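Local coordinates for phosphate ABC transporter, phosphate-binding protein (Clostridium perfringens, PDB 4Q8R) that probably captures phosphate with high affinity outside the membrane and delivers it to its partner ABC-type transporter, at residues 95-98 / 99-103; 106-109 / 110-114; 193-196 / 197-201; 225-228 / 229-232. All coordinates share one frame; numbering follows the deposited sequence.

All four contacts are local, and three lie where a helix starts or stops. Contact 1, helix 96-103 with its N-cap, and contact 4, the break between helices 219-229 and 231-239, are partly buried; contact 2, a loop with a 3-10 turn, and contact 3, helix 194-198, lie at the surface. Contacts 1 and 2 touch, centres 10 Å apart, through Leu113 on helix 96-103 and a backbone bond between Asp101 and Ile107. Contact 4 lies across the chain's centre from both. Side-chain oxygens of threonine, asparagine, glutamine or glutamate grip backbone N-H groups in contacts 1 to 3; in contact 4 a serine hydroxyl donates to a carbonyl and caps the next helix, and a glutamate binds zinc.

Contact 1: residues 95-98 / 99-103; sequences TLVQ and IKDIY
The Asp101 carboxylate lies with one face against the backbone of Val97: Val97 O stands almost directly above Asp101 CG, 3.2 Å away. That carbonyl takes the N-H of Asp101, Asp101 N to Val97 O being 2.9 Å. At the other flat groups the approach is in plane. The Tyr103 ring has Ile99 O at its edge, and the Gln98 amide receives Thr95 N on a lone pair of OE1, 2.9 Å away and nearly straight at 168°. In return Gln98 N donates to Thr95 OG1 over 3.0 Å, completing a capping box with Thr95 as N-cap of helix 96-103. Gln98 can reach back because its CG sits beside its own backbone N (chi1 -74°). Behind the cap, Ile99 N donates to Thr95 O, and Ile102 N to Gln98 O. Ile99 CG1 lies 3.4 Å from Thr95 O, and Leu96 CD2 and Ile99 CD1 make a loose apolar contact at 4.4 Å. Ile99 and Ile102 are buried against Leu94 of strand 93-94; Ile99 also meets Phe135 and Val139 of helix 130-139, while Tyr103 OH bonds Val123 O of strand 121-125.

Contact 2: residues 106-109 / 110-114; sequences KITN and WKELG
A short 3-10 turn, 110-112, closes on the chain that enters it, within the loop that joins helix 96-103 to strand 121-125. Asn109 and Glu112 carry the closure. Asn109 forms an Asx turn: its OD1 accepts Lys111 N at 2.8 Å, in the amide plane on a lone pair and fairly straight (164°). Asn109 CG is turned anti to the backbone N (chi1 -174°), which carries OD1 forward over the start of the turn, where Lys111 CB also lies close to it. The same OD1 accepts Ala118 N, and ND2 bonds Asp117 OD1, tying the amide to the far part of the loop. Asn109 and Glu112 bond each other both ways, Glu112 N to Asn109 O at 3.0 Å and Asn109 N to Glu112 OE2 at 2.9 Å. OE2 is gripped twice, since Thr108 N also donates to it, from the syn side and 30° out of the carboxylate plane. On the inner side, Ile107 CD1 meets Leu113 CD2 at 3.9 Å, and Leu113 continues onto Gln98 and Ile102 of helix 96-103. Trp110 is buried, its NE1 bonded to Asn168 O. A water lies 2.9 Å from the other carboxylate oxygen, Glu112 OE1, and is also within bonding distance of Lys106 O and Thr108 OG1.

Contact 3: residues 193-196 / 197-201; sequences TPEN and VLNKS
Asn199 swings its amide back over the last turn of helix 194-198 and lies alongside the amide of Asn196, both side chains pointing the same way with their planes 37° apart. Asn199 ND2 donates to Asn196 OD1 over 3.2 Å, meeting a lone pair in the carbonyl plane while staying close to the plane of its own amide. Asn199 CG takes the crowded position between its backbone N and carbonyl carbon (chi1 61°), which brings the amide back over the helix. The amide is then turned about chi2 so that its oxygen faces the chain that follows. There Asn199 OD1 accepts Ser201 N at 3.0 Å, which defines an Asx turn, and Ser201 OG as well at 2.6 Å, so two donors of one residue hold the oxygen and fix the rotation of the amide. Ser201 OG also presses on Asn196 CB, 3.3 Å away. The other end of the Asn196 amide is held from outside: its ND2 bonds Glu191 O. At the start of the helix Thr193 is the N-cap, its OG1 accepting Asn196 N at 3.2 Å. Backbone bonds run from Val197 N to Thr193 O, from Leu198 N to Pro194 O and from Asn199 N to Glu195 O; Lys200 then leaves helical geometry with a positive phi of 75°. Short helix 194-198 lies between strands 182-187 and 205-213 at the surface, with Val197 buried against Phe175, Asn196 and Ser201 resting on Val190, and the backbone of Asn196 bonded to that of Tyr202.

Contact 4: residues 225-228 / 229-232; sequences IDFI and LSEE. With ZN (zinc ion), chain D.
Leu229 folds back on Ile225 where helix 219-229 gives way to helix 231-239, a helix-to-helix junction with an N-cap serine at its bend. Leu229 N donates to Ile225 O at 3.1 Å, and its CG lies 3.4 Å from that same oxygen. The Leu229 CD1 methyl reaches Ile225 CG2 at 4.2 Å, and both side chains go on to Val74 of strand 71-86. Ser230 next breaks the helical path. Ser230 OG, held between its backbone N and carbonyl carbon (chi1 76°), donates to Phe227 O over a short 2.6 Å. Ser230 N donates to Phe227 O as well, at 3.1 Å, but from well above the carbonyl plane, 72° out of it. Phe227 O, at the end of the first helix, thus takes both the N-H and the hydroxyl of Ser230. As N-cap of the second, Ser230 OG in turn accepts Gly233 N, so one hydroxyl connects the two helices. Glu231 points away from the first helix and, in one of two conformers, bends at chi2 to offer OE2 to a zinc ion at 2.0 Å; Asp235, one turn further on, binds the same metal. Glu232 returns to the first helix. Its extended side chain runs obliquely to that of Phe227 and reaches the ring edge, the carboxylate plane turned 75° from the ring, while Phe227 itself packs on Glu21 and Ala24 of helix 15-28. A carboxylate oxygen in the plane of a ring edge faces weakly positive C-H groups, and here Glu232 OE2 comes to 3.7 Å from Phe227 CZ.

Contact 1: residues 95-98 / 99-103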
loop_
_atom_site.group_PDB
_atom_site.type_symbol
_atom_site.label_atom_id
_atom_site.label_comp_id
_atom_site.label_asym_id
_atom_site.label_seq_id
_atom_site.Cartn_x
_atom_site.Cartn_y
_atom_site.Cartn_z
ATOM N N THR A 95 -19.918 2.896 -0.608
ATOM C CA THR A 95 -19.964 1.760 0.329
ATOM C C THR A 95 -18.998 0.658 -0.204
ATOM O O THR A 95 -18.636 0.636 -1.410
ATOM C CB THR A 95 -21.361 1.212 0.448
ATOM O OG1 THR A 95 -21.730 0.625 -0.831
ATOM C CG2 THR A 95 -22.337 2.308 0.912
ATOM N N LEU A 96 -18.571 -0.272 0.662
ATOM C CA LEU A 96 -17.703 -1.314 0.203
ATOM C C LEU A 96 -18.353 -2.125 -0.914
ATOM O O LEU A 96 -17.667 -2.523 -1.860
ATOM C CB LEU A 96 -17.257 -2.243 1.313
ATOM C CG LEU A 96 -16.187 -1.758 2.282
ATOM C CD1 LEU A 96 -15.968 -2.850 3.311
ATOM C CD2 LEU A 96 -14.900 -1.458 1.549
ATOM N N VAL A 97 -19.640 -2.364 -0.808
ATOM C CA VAL A 97 -20.334 -3.138 -1.836
ATOM C C VAL A 97 -20.423 -2.368 -3.148
ATOM O O VAL A 97 -20.343 -2.994 -4.261
ATOM C CB VAL A 97 -21.631 -3.716 -1.354
ATOM C CG1 VAL A 97 -22.756 -2.686 -1.133
ATOM C CG2 VAL A 97 -22.095 -4.860 -2.312
ATOM N N GLN A 98 -20.616 -1.022 -3.087
ATOM C CA GLN A 98 -20.502 -0.251 -4.344
ATOM C C GLN A 98 -19.124 -0.439 -4.967
ATOM O O GLN A 98 -18.979 -0.616 -6.189
ATOM C CB GLN A 98 -20.771 1.225 -4.148
ATOM C CG GLN A 98 -22.239 1.512 -3.940
ATOM C CD GLN A 98 -22.471 2.972 -3.606
ATOM O OE1 GLN A 98 -21.829 3.477 -2.713
ATOM N NE2 GLN A 98 -23.435 3.581 -4.235
ATOM N N ILE A 99 -18.057 -0.418 -4.142
ATOM C CA ILE A 99 -16.709 -0.559 -4.651
ATOM C C ILE A 99 -16.549 -1.969 -5.321
ATOM O O ILE A 99 -15.955 -2.094 -6.385
ATOM C CB ILE A 99 -15.665 -0.312 -3.533
ATOM C CG1 ILE A 99 -15.757 1.126 -3.107
ATOM C CG2 ILE A 99 -14.244 -0.582 -4.024
ATOM C CD1 ILE A 99 -15.172 1.406 -1.735
ATOM N N LYS A 100 -17.086 -2.970 -4.640
ATOM C CA LYS A 100 -17.037 -4.342 -5.174
ATOM C C LYS A 100 -17.719 -4.349 -6.527
ATOM O O LYS A 100 -17.209 -4.949 -7.483
ATOM C CB LYS A 100 -17.698 -5.321 -4.273
ATOM C CG LYS A 100 -17.578 -6.824 -4.672
ATOM C CD LYS A 100 -18.306 -7.705 -3.691
ATOM C CE LYS A 100 -18.571 -9.034 -4.319
ATOM N NZ LYS A 100 -19.054 -10.012 -3.335
ATOM N N ASP A 101 -18.904 -3.770 -6.606
ATOM C CA ASP A 101 -19.654 -3.718 -7.874
ATOM C C ASP A 101 -18.906 -3.039 -8.985
ATOM O O ASP A 101 -18.965 -3.484 -10.141
ATOM C CB ASP A 101 -20.977 -2.981 -7.663
ATOM C CG ASP A 101 -21.987 -3.767 -6.887
ATOM O OD1 ASP A 101 -21.789 -4.983 -6.561
ATOM O OD2 ASP A 101 -23.062 -3.194 -6.630
ATOM N N ILE A 102 -18.166 -1.973 -8.698
ATOM C CA ILE A 102 -17.305 -1.372 -9.677
ATOM C C ILE A 102 -16.191 -2.309 -10.130
ATOM O O ILE A 102 -15.958 -2.509 -11.341
ATOM C CB ILE A 102 -16.657 -0.060 -9.122
ATOM C CG1 ILE A 102 -17.774 0.994 -8.813
ATOM C CG2 ILE A 102 -15.650 0.538 -10.075
ATOM C CD1 ILE A 102 -17.228 2.053 -7.897
ATOM N N TYR A 103 -15.490 -2.892 -9.187
ATOM C CA TYR A 103 -14.301 -3.700 -9.520
ATOM C C TYR A 103 -14.663 -5.035 -10.169
ATOM O O TYR A 103 -13.836 -5.608 -10.862
ATOM C CB TYR A 103 -13.368 -3.831 -8.316
ATOM C CG TYR A 103 -12.409 -2.690 -8.305
ATOM C CD1 TYR A 103 -12.800 -1.432 -7.742
ATOM C CD2 TYR A 103 -11.164 -2.771 -8.827
ATOM C CE1 TYR A 103 -11.971 -0.371 -7.856
ATOM C CE2 TYR A 103 -10.310 -1.706 -8.921
ATOM C CZ TYR A 103 -10.737 -0.472 -8.450
ATOM O OH TYR A 103 -9.927 0.631 -8.538
#

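Contact 2: residues 106-109 / 110-114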
loop_
_atom_site.group_PDB
_atom_site.type_symbol
_atom_site.label_atom_id
_atom_site.label_comp_id
_atom_site.label_asym_id
_atom_site.label_seq_id
_atom_site.Cartn_x
_atom_site.Cartn_y
_atom_site.Cartn_z
ATOM N N LYS A 106 -19.973 -4.959 -12.372
ATOM C CA LYS A 106 -21.411 -4.874 -12.290
ATOM C C LYS A 106 -21.915 -3.460 -12.562
ATOM O O LYS A 106 -22.894 -3.227 -13.295
ATOM C CB LYS A 106 -21.886 -5.402 -10.965
ATOM C CG LYS A 106 -23.376 -5.518 -10.884
ATOM C CD LYS A 106 -23.788 -5.576 -9.447
ATOM C CE LYS A 106 -23.504 -6.962 -8.911
ATOM N NZ LYS A 106 -24.171 -7.943 -9.806
ATOM N N ILE A 107 -21.209 -2.510 -11.979
ATOM C CA ILE A 107 -21.458 -1.075 -12.214
ATOM C C ILE A 107 -20.382 -0.564 -13.140
ATOM O O ILE A 107 -19.180 -0.655 -12.850
ATOM C CB ILE A 107 -21.505 -0.328 -10.851
ATOM C CG1 ILE A 107 -22.773 -0.715 -10.101
ATOM C CG2 ILE A 107 -21.307 1.162 -11.022
ATOM C CD1 ILE A 107 -22.970 -0.005 -8.758
ATOM N N THR A 108 -20.767 0.071 -14.256
ATOM C CA THR A 108 -19.848 0.464 -15.278
ATOM C C THR A 108 -19.868 1.949 -15.683
ATOM O O THR A 108 -19.076 2.354 -16.516
ATOM C CB THR A 108 -20.127 -0.379 -16.564
ATOM O OG1 THR A 108 -21.468 -0.173 -16.967
ATOM C CG2 THR A 108 -19.902 -1.857 -16.286
ATOM N N ASN A 109 -20.838 2.713 -15.152
ATOM C CA ASN A 109 -21.009 4.119 -15.519
ATOM C C ASN A 109 -21.155 4.897 -14.209
ATOM O O ASN A 109 -21.855 4.405 -13.312
ATOM C CB ASN A 109 -22.269 4.293 -16.395
ATOM C CG ASN A 109 -22.425 5.706 -16.940
ATOM O OD1 ASN A 109 -22.657 6.668 -16.197
ATOM N ND2 ASN A 109 -22.258 5.847 -18.214
ATOM N N TRP A 110 -20.508 6.066 -14.097
ATOM C CA TRP A 110 -20.566 6.805 -12.871
ATOM C C TRP A 110 -21.962 7.237 -12.479
ATOM O O TRP A 110 -22.238 7.456 -11.288
ATOM C CB TRP A 110 -19.642 8.025 -12.946
ATOM C CG TRP A 110 -18.173 7.704 -12.906
ATOM C CD1 TRP A 110 -17.306 7.616 -13.939
ATOM C CD2 TRP A 110 -17.415 7.442 -11.695
ATOM N NE1 TRP A 110 -16.050 7.309 -13.458
ATOM C CE2 TRP A 110 -16.110 7.168 -12.081
ATOM C CE3 TRP A 110 -17.753 7.398 -10.339
ATOM C CZ2 TRP A 110 -15.096 6.897 -11.142
ATOM C CZ3 TRP A 110 -16.786 7.146 -9.432
ATOM C CH2 TRP A 110 -15.483 6.834 -9.826
ATOM N N LYS A 111 -22.881 7.300 -13.432
ATOM C CA LYS A 111 -24.230 7.618 -13.115
ATOM C C LYS A 111 -24.969 6.596 -12.252
ATOM O O LYS A 111 -25.907 6.907 -11.541
ATOM C CB LYS A 111 -24.996 7.657 -14.388
ATOM C CG LYS A 111 -25.133 8.938 -14.866
ATOM C CD LYS A 111 -26.380 9.449 -14.321
ATOM C CE LYS A 111 -26.747 10.527 -15.258
ATOM N NZ LYS A 111 -27.998 11.171 -14.831
ATOM N N GLU A 112 -24.482 5.356 -12.313
ATOM C CA GLU A 112 -24.993 4.308 -11.513
ATOM C C GLU A 112 -24.600 4.470 -10.050
ATOM O O GLU A 112 -25.056 3.700 -9.220
ATOM C CB GLU A 112 -24.505 2.948 -12.018
ATOM C CG GLU A 112 -25.029 2.526 -13.372
ATOM C CD GLU A 112 -24.369 1.231 -13.895
ATOM O OE1 GLU A 112 -25.001 0.136 -13.738
ATOM O OE2 GLU A 112 -23.260 1.312 -14.420
ATOM N N LEU A 113 -23.786 5.492 -9.760
ATOM C CA LEU A 113 -23.382 5.835 -8.428
ATOM C C LEU A 113 -23.804 7.253 -8.089
ATOM O O LEU A 113 -23.415 7.787 -7.074
ATOM C CB LEU A 113 -21.849 5.743 -8.308
ATOM C CG LEU A 113 -21.232 4.387 -8.612
ATOM C CD1 LEU A 113 -19.785 4.515 -8.882
ATOM C CD2 LEU A 113 -21.489 3.416 -7.490
ATOM N N GLY A 114 -24.641 7.845 -8.930
ATOM C CA GLY A 114 -25.050 9.248 -8.750
ATOM C C GLY A 114 -24.142 10.300 -9.336
ATOM O O GLY A 114 -24.343 11.529 -9.079
HETATM O O HOH W 1 -23.502 -1.593 -15.539
#

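Contact 3: residues 193-196 / 197-201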
loop_
_atom_site.group_PDB
_atom_site.type_symbol
_atom_site.label_atom_id
_atom_site.label_comp_id
_atom_site.label_asym_id
_atom_site.label_seq_id
_atom_site.Cartn_x
_atom_site.Cartn_y
_atom_site.Cartn_z
ATOM N N THR A 193 -8.642 8.889 6.542
ATOM C CA THR A 193 -7.602 9.563 7.337
ATOM C C THR A 193 -6.924 8.562 8.262
ATOM O O THR A 193 -7.545 7.561 8.689
ATOM C CB THR A 193 -8.197 10.707 8.206
ATOM O OG1 THR A 193 -9.063 10.173 9.209
ATOM C CG2 THR A 193 -8.932 11.720 7.372
ATOM N N PRO A 194 -5.656 8.803 8.567
ATOM C CA PRO A 194 -4.981 7.906 9.531
ATOM C C PRO A 194 -5.763 7.776 10.860
ATOM O O PRO A 194 -5.857 6.679 11.411
ATOM C CB PRO A 194 -3.573 8.530 9.687
ATOM C CG PRO A 194 -3.356 9.369 8.463
ATOM C CD PRO A 194 -4.730 9.743 7.907
ATOM N N GLU A 195 -6.374 8.887 11.313
ATOM C CA GLU A 195 -7.236 8.872 12.509
ATOM C C GLU A 195 -8.364 7.833 12.436
ATOM O O GLU A 195 -8.610 7.077 13.403
ATOM C CB GLU A 195 -7.754 10.292 12.878
ATOM C CG GLU A 195 -8.625 10.293 14.115
ATOM C CD GLU A 195 -9.032 11.710 14.600
ATOM O OE1 GLU A 195 -9.081 12.660 13.770
ATOM O OE2 GLU A 195 -9.331 11.882 15.814
ATOM N N ASN A 196 -9.004 7.738 11.275
ATOM C CA ASN A 196 -10.135 6.833 11.142
ATOM C C ASN A 196 -9.703 5.373 10.905
ATOM O O ASN A 196 -10.455 4.447 11.155
ATOM C CB ASN A 196 -11.104 7.338 10.064
ATOM C CG ASN A 196 -11.810 8.588 10.483
ATOM O OD1 ASN A 196 -12.010 8.818 11.685
ATOM N ND2 ASN A 196 -12.203 9.403 9.512
ATOM N N VAL A 197 -8.463 5.168 10.468
ATOM C CA VAL A 197 -7.913 3.810 10.456
ATOM C C VAL A 197 -7.645 3.428 11.892
ATOM O O VAL A 197 -8.033 2.344 12.326
ATOM C CB VAL A 197 -6.618 3.734 9.655
ATOM C CG1 VAL A 197 -5.939 2.391 9.855
ATOM C CG2 VAL A 197 -6.882 4.048 8.167
ATOM N N LEU A 198 -7.034 4.361 12.640
ATOM C CA LEU A 198 -6.726 4.121 14.017
ATOM C C LEU A 198 -7.976 3.806 14.816
ATOM O O LEU A 198 -8.016 2.794 15.520
ATOM C CB LEU A 198 -5.927 5.311 14.597
ATOM C CG LEU A 198 -5.324 5.140 15.981
ATOM C CD1 LEU A 198 -4.565 3.825 16.105
ATOM C CD2 LEU A 198 -4.391 6.324 16.244
ATOM N N ASN A 199 -9.029 4.599 14.691
ATOM C CA ASN A 199 -10.237 4.273 15.461
ATOM C C ASN A 199 -11.127 3.167 14.861
ATOM O O ASN A 199 -12.199 2.929 15.351
ATOM C CB ASN A 199 -11.077 5.539 15.779
ATOM C CG ASN A 199 -11.563 6.229 14.529
ATOM O OD1 ASN A 199 -11.935 5.572 13.548
ATOM N ND2 ASN A 199 -11.563 7.545 14.544
ATOM N N LYS A 200 -10.692 2.536 13.775
ATOM C CA LYS A 200 -11.343 1.370 13.159
ATOM C C LYS A 200 -12.593 1.709 12.385
ATOM O O LYS A 200 -13.272 0.782 11.870
ATOM C CB LYS A 200 -11.549 0.211 14.145
ATOM C CG LYS A 200 -10.193 -0.366 14.593
ATOM C CD LYS A 200 -10.294 -1.716 15.297
ATOM C CE LYS A 200 -8.943 -2.431 15.302
ATOM N NZ LYS A 200 -8.871 -3.521 16.313
ATOM N N SER A 201 -12.918 2.999 12.252
ATOM C CA SER A 201 -14.135 3.399 11.453
ATOM C C SER A 201 -13.858 3.321 9.927
ATOM O O SER A 201 -14.771 3.030 9.162
ATOM C CB SER A 201 -14.641 4.799 11.838
ATOM O OG SER A 201 -13.649 5.781 11.584
#

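Contact 4: residues 225-228 / 229-232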
loop_
_atom_site.group_PDB
_atom_site.type_symbol
_atom_site.label_atom_id
_atom_site.label_comp_id
_atom_site.label_asym_id
_atom_site.label_seq_id
_atom_site.Cartn_x
_atom_site.Cartn_y
_atom_site.Cartn_z
ATOM N N ILE A 225 15.961 -1.629 11.680
ATOM C CA ILE A 225 14.595 -1.955 12.053
ATOM C C ILE A 225 14.298 -1.348 13.447
ATOM O O ILE A 225 13.212 -0.833 13.704
ATOM C CB ILE A 225 14.427 -3.447 12.094
ATOM C CG1 ILE A 225 14.479 -3.998 10.636
ATOM C CG2 ILE A 225 13.133 -3.815 12.786
ATOM C CD1 ILE A 225 14.417 -5.502 10.525
ATOM N N ASP A 226 15.248 -1.460 14.373
ATOM C CA ASP A 226 15.075 -0.882 15.717
ATOM C C ASP A 226 14.888 0.632 15.619
ATOM O O ASP A 226 14.092 1.225 16.371
ATOM C CB ASP A 226 16.256 -1.282 16.627
ATOM C CG ASP A 226 16.187 -2.768 17.091
ATOM O OD1 ASP A 226 15.118 -3.435 16.996
ATOM O OD2 ASP A 226 17.241 -3.277 17.537
ATOM N N PHE A 227 15.591 1.267 14.680
ATOM C CA PHE A 227 15.411 2.703 14.502
ATOM C C PHE A 227 14.004 3.031 14.011
ATOM O O PHE A 227 13.389 3.972 14.434
ATOM C CB PHE A 227 16.394 3.251 13.523
ATOM C CG PHE A 227 16.136 4.665 13.180
ATOM C CD1 PHE A 227 16.505 5.667 14.066
ATOM C CD2 PHE A 227 15.491 5.021 11.987
ATOM C CE1 PHE A 227 16.278 6.994 13.741
ATOM C CE2 PHE A 227 15.242 6.344 11.674
ATOM C CZ PHE A 227 15.632 7.338 12.544
ATOM N N ILE A 228 13.506 2.246 13.064
ATOM C CA ILE A 228 12.148 2.473 12.535
ATOM C C ILE A 228 11.096 2.344 13.636
ATOM O O ILE A 228 10.091 3.069 13.668
ATOM C CB ILE A 228 11.830 1.506 11.382
ATOM C CG1 ILE A 228 12.730 1.766 10.197
ATOM C CG2 ILE A 228 10.336 1.613 10.982
ATOM C CD1 ILE A 228 12.574 0.648 9.128
ATOM N N LEU A 229 11.358 1.452 14.594
ATOM C CA LEU A 229 10.432 1.210 15.689
ATOM C C LEU A 229 10.573 2.189 16.847
ATOM O O LEU A 229 9.724 2.211 17.766
ATOM C CB LEU A 229 10.549 -0.183 16.250
ATOM C CG LEU A 229 10.213 -1.312 15.279
ATOM C CD1 LEU A 229 10.556 -2.645 15.892
ATOM C CD2 LEU A 229 8.744 -1.221 14.863
ATOM N N SER A 230 11.651 2.970 16.800
ATOM C CA SER A 230 11.942 3.969 17.813
ATOM C C SER A 230 10.973 5.116 17.738
ATOM O O SER A 230 10.133 5.235 16.767
ATOM C CB SER A 230 13.384 4.470 17.687
ATOM O OG SER A 230 13.581 5.374 16.609
ATOM N N GLU A 231 11.067 5.985 18.754
ATOM C CA GLU A 231 10.156 7.091 18.831
ATOM C C GLU A 231 10.344 7.971 17.546
ATOM O O GLU A 231 9.347 8.386 16.899
ATOM C CB GLU A 231 10.320 7.811 20.210
ATOM C CG GLU A 231 9.123 8.646 20.621
ATOM C CD GLU A 231 9.028 9.900 19.802
ATOM O OE1 GLU A 231 10.142 10.325 19.374
ATOM O OE2 GLU A 231 7.864 10.410 19.591
ATOM N N GLU A 232 11.594 8.241 17.204
ATOM C CA GLU A 232 11.872 9.029 16.037
ATOM C C GLU A 232 11.411 8.298 14.750
ATOM O O GLU A 232 10.824 8.911 13.802
ATOM C CB GLU A 232 13.362 9.324 15.934
ATOM C CG GLU A 232 13.652 10.211 14.726
ATOM C CD GLU A 232 15.114 10.597 14.495
ATOM O OE1 GLU A 232 15.935 10.550 15.443
ATOM O OE2 GLU A 232 15.433 10.986 13.332
HETATM ZN ZN ZN D . 7.906 12.171 18.617
#